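Local coordinates for uncharacterized protein (Acinetobacter baumannii, PDB 4L3U), which is of unknown function but carries a DUF4844 domain and folds as a single, largely helical chain, at residues 104-109 and 119-124. Residues are numbered along the deposited sequence; the frame is centred on the assembly and turned at random.
Sequences TFESFL and GILNKW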
ATOM      1  N   THR A 104      -2.051  -4.255  -3.243  1.00 32.10           N
ATOM      2  CA  THR A 104      -2.826  -3.424  -2.327  1.00 30.23           C
ATOM      3  C   THR A 104      -2.419  -1.956  -2.457  1.00 28.27           C
ATOM      4  O   THR A 104      -3.271  -1.071  -2.487  1.00 27.35           O
ATOM      5  CB  THR A 104      -2.656  -3.907  -0.865  1.00 29.11           C
ATOM      6  OG1 THR A 104      -3.158  -5.243  -0.743  1.00 29.28           O
ATOM      7  CG2 THR A 104      -3.401  -3.005   0.116  1.00 28.01           C
ATOM      8  N   PHE A 105      -1.118  -1.699  -2.550  1.00 28.61           N
ATOM      9  CA  PHE A 105      -0.622  -0.332  -2.676  1.00 29.21           C
ATOM     10  C   PHE A 105      -0.877   0.243  -4.064  1.00 32.96           C
ATOM     11  O   PHE A 105      -0.900   1.459  -4.241  1.00 35.22           O
ATOM     12  CB  PHE A 105       0.869  -0.268  -2.349  1.00 29.26           C
ATOM     13  CG  PHE A 105       1.159   0.063  -0.911  1.00 34.05           C
ATOM     14  CD1 PHE A 105       1.011  -0.894   0.077  1.00 35.22           C
ATOM     15  CD2 PHE A 105       1.574   1.335  -0.545  1.00 35.31           C
ATOM     16  CE1 PHE A 105       1.272  -0.590   1.403  1.00 34.31           C
ATOM     17  CE2 PHE A 105       1.838   1.643   0.779  1.00 34.65           C
ATOM     18  CZ  PHE A 105       1.686   0.681   1.752  1.00 33.94           C
ATOM     19  N   GLU A 106      -1.059  -0.631  -5.050  1.00 31.96           N
ATOM     20  CA  GLU A 106      -1.377  -0.186  -6.399  1.00 32.79           C
ATOM     21  C   GLU A 106      -2.757   0.446  -6.396  1.00 31.08           C
ATOM     22  O   GLU A 106      -3.034   1.355  -7.174  1.00 32.71           O
ATOM     23  CB  GLU A 106      -1.328  -1.353  -7.385  1.00 37.97           C
ATOM     24  CG  GLU A 106       0.069  -1.686  -7.886  1.00 43.44           C
ATOM     25  CD  GLU A 106       0.099  -2.910  -8.791  1.00 52.50           C
ATOM     26  OE1 GLU A 106      -0.900  -3.662  -8.825  1.00 55.30           O
ATOM     27  OE2 GLU A 106       1.123  -3.118  -9.476  1.00 56.94           O
ATOM     28  N   SER A 107      -3.619  -0.034  -5.505  1.00 28.57           N
ATOM     29  CA  SER A 107      -4.967   0.502  -5.387  1.00 27.69           C
ATOM     30  C   SER A 107      -4.919   1.959  -4.943  1.00 27.98           C
ATOM     31  O   SER A 107      -5.739   2.766  -5.372  1.00 28.95           O
ATOM     32  CB  SER A 107      -5.793  -0.327  -4.404  1.00 30.28           C
ATOM     33  OG  SER A 107      -5.899  -1.674  -4.838  1.00 31.49           O
ATOM     34  N   PHE A 108      -3.951   2.291  -4.091  1.00 28.07           N
ATOM     35  CA  PHE A 108      -3.741   3.677  -3.674  1.00 25.78           C
ATOM     36  C   PHE A 108      -3.477   4.550  -4.888  1.00 25.86           C
ATOM     37  O   PHE A 108      -4.024   5.642  -4.994  1.00 27.10           O
ATOM     38  CB  PHE A 108      -2.550   3.804  -2.715  1.00 24.78           C
ATOM     39  CG  PHE A 108      -2.868   3.473  -1.278  1.00 25.20           C
ATOM     40  CD1 PHE A 108      -3.986   4.002  -0.653  1.00 26.40           C
ATOM     41  CD2 PHE A 108      -2.031   2.645  -0.548  1.00 22.07           C
ATOM     42  CE1 PHE A 108      -4.269   3.700   0.670  1.00 26.54           C
ATOM     43  CE2 PHE A 108      -2.308   2.339   0.769  1.00 22.09           C
ATOM     44  CZ  PHE A 108      -3.429   2.867   1.379  1.00 24.35           C
ATOM     45  N   LEU A 109      -2.633   4.069  -5.795  1.00 26.48           N
ATOM     46  CA  LEU A 109      -2.302   4.821  -6.996  1.00 26.97           C
ATOM     47  C   LEU A 109      -3.574   5.194  -7.744  1.00 28.10           C
ATOM     48  O   LEU A 109      -3.748   6.340  -8.163  1.00 29.30           O
ATOM     49  CB  LEU A 109      -1.381   4.010  -7.909  1.00 26.05           C
ATOM     50  CG  LEU A 109       0.012   3.671  -7.378  1.00 25.23           C
ATOM     51  CD1 LEU A 109       0.778   2.881  -8.415  1.00 23.02           C
ATOM     52  CD2 LEU A 109       0.780   4.920  -7.010  1.00 24.19           C
ATOM     53  N   GLY A 119       8.926   3.236  -9.825  1.00 26.25           N
ATOM     54  CA  GLY A 119       9.710   2.029  -9.651  1.00 27.99           C
ATOM     55  C   GLY A 119       9.929   1.632  -8.199  1.00 28.80           C
ATOM     56  O   GLY A 119      10.689   0.705  -7.911  1.00 29.44           O
ATOM     57  N   ILE A 120       9.258   2.322  -7.281  1.00 27.08           N
ATOM     58  CA  ILE A 120       9.440   2.071  -5.855  1.00 26.64           C
ATOM     59  C   ILE A 120       8.849   0.724  -5.436  1.00 25.48           C
ATOM     60  O   ILE A 120       9.443  -0.002  -4.641  1.00 25.66           O
ATOM     61  CB  ILE A 120       8.822   3.213  -5.002  1.00 30.50           C
ATOM     62  CG1 ILE A 120       9.605   4.513  -5.213  1.00 27.51           C
ATOM     63  CG2 ILE A 120       8.813   2.851  -3.508  1.00 32.46           C
ATOM     64  CD1 ILE A 120       8.951   5.736  -4.598  1.00 24.37           C
ATOM     65  N   LEU A 121       7.680   0.391  -5.970  1.00 26.06           N
ATOM     66  CA  LEU A 121       7.010  -0.851  -5.603  1.00 28.24           C
ATOM     67  C   LEU A 121       7.744  -2.098  -6.099  1.00 27.90           C
ATOM     68  O   LEU A 121       7.818  -3.089  -5.384  1.00 29.58           O
ATOM     69  CB  LEU A 121       5.569  -0.853  -6.115  1.00 29.33           C
ATOM     70  CG  LEU A 121       4.619   0.141  -5.443  1.00 29.22           C
ATOM     71  CD1 LEU A 121       3.270   0.149  -6.145  1.00 32.43           C
ATOM     72  CD2 LEU A 121       4.448  -0.186  -3.970  1.00 28.10           C
ATOM     73  N   ASN A 122       8.278  -2.061  -7.315  1.00 27.18           N
ATOM     74  CA  ASN A 122       9.054  -3.190  -7.812  1.00 27.97           C
ATOM     75  C   ASN A 122      10.354  -3.370  -7.037  1.00 27.70           C
ATOM     76  O   ASN A 122      10.773  -4.496  -6.766  1.00 26.01           O
ATOM     77  CB  ASN A 122       9.363  -3.030  -9.301  1.00 33.22           C
ATOM     78  CG  ASN A 122       8.213  -3.469 -10.192  1.00 37.28           C
ATOM     79  OD1 ASN A 122       7.396  -4.310  -9.814  1.00 37.52           O
ATOM     80  ND2 ASN A 122       8.150  -2.898 -11.387  1.00 39.85           N
ATOM     81  N   LYS A 123      10.993  -2.256  -6.686  1.00 28.80           N
ATOM     82  CA  LYS A 123      12.256  -2.295  -5.957  1.00 30.67           C
ATOM     83  C   LYS A 123      12.039  -2.918  -4.587  1.00 30.08           C
ATOM     84  O   LYS A 123      12.904  -3.612  -4.059  1.00 31.72           O
ATOM     85  CB  LYS A 123      12.837  -0.885  -5.814  1.00 32.39           C
ATOM     86  CG  LYS A 123      14.154  -0.838  -5.059  1.00 37.88           C
ATOM     87  CD  LYS A 123      14.830   0.513  -5.192  1.00 41.91           C
ATOM     88  CE  LYS A 123      16.140   0.548  -4.426  1.00 45.57           C
ATOM     89  NZ  LYS A 123      16.874   1.828  -4.630  1.00 48.27           N
ATOM     90  N   TRP A 124      10.863  -2.670  -4.025  1.00 28.20           N
ATOM     91  CA  TRP A 124      10.503  -3.210  -2.726  1.00 26.70           C
ATOM     92  C   TRP A 124      10.296  -4.723  -2.819  1.00 28.22           C
ATOM     93  O   TRP A 124      10.801  -5.478  -1.988  1.00 29.62           O
ATOM     94  CB  TRP A 124       9.237  -2.517  -2.219  1.00 26.40           C
ATOM     95  CG  TRP A 124       8.805  -2.940  -0.846  1.00 27.82           C
ATOM     96  CD1 TRP A 124       9.223  -2.416   0.345  1.00 27.89           C
ATOM     97  CD2 TRP A 124       7.867  -3.975  -0.517  1.00 28.30           C
ATOM     98  NE1 TRP A 124       8.604  -3.058   1.390  1.00 26.69           N
ATOM     99  CE2 TRP A 124       7.767  -4.019   0.885  1.00 27.26           C
ATOM    100  CE3 TRP A 124       7.107  -4.870  -1.283  1.00 28.52           C
ATOM    101  CZ2 TRP A 124       6.935  -4.922   1.545  1.00 28.02           C
ATOM    102  CZ3 TRP A 124       6.279  -5.766  -0.623  1.00 28.73           C
ATOM    103  CH2 TRP A 124       6.201  -5.785   0.775  1.00 28.47           C
TER
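With CG of Leu-121 anti to its own carbonyl carbon (chi1 -68°) and the chain extended beyond CG, the fork of this leucine is carried straight across to the helix that holds Phe-105, Glu-106 and Leu-109. The two methyls divide the work. CD2 lies 3.9 Å from CB of Phe-105, at the root of the aromatic side chain and oblique to its ring, whereas CD1 reaches the aliphatic part of Glu-106, 4.1 Å from its CG. The same CD1 meets the CD1 methyl of Leu-109 more loosely, at 4.3 Å, one helical turn beyond Phe-105.

An intermediate first torsion of Phe-105 (chi1 -93°) leads the ring away from Leu-121 and into the interior, where CE2 of Phe-108 stands 4.1 Å above the ring plane, over its centre. Leu-81 and Ile-85 of helix 74-86 and Thr-58 of helix 45-68 also touch the Phe-105 side chain. Such a contact illustrates how an antiparallel helical hairpin can close through very little surface: helices 95-112 and 120-134 run at 172° to each other in these segments, with axes 11.7 Å apart, and Leu-121 takes part in every side-chain contact between the two segments. Gly-119 sits at the N-cap of helix 120-134, its positive phi favouring glycine, and its carbonyl O accepts a bond from N of Lys-123.

Glu-106 crosses the leucine at a slant and lends it only methylene carbon, its extended chain carrying the carboxylate on beyond the leucine; the residue is solvent-exposed. Leu-109 also rests on Leu-81, which thus touches both it and Phe-105 from helix 74-86.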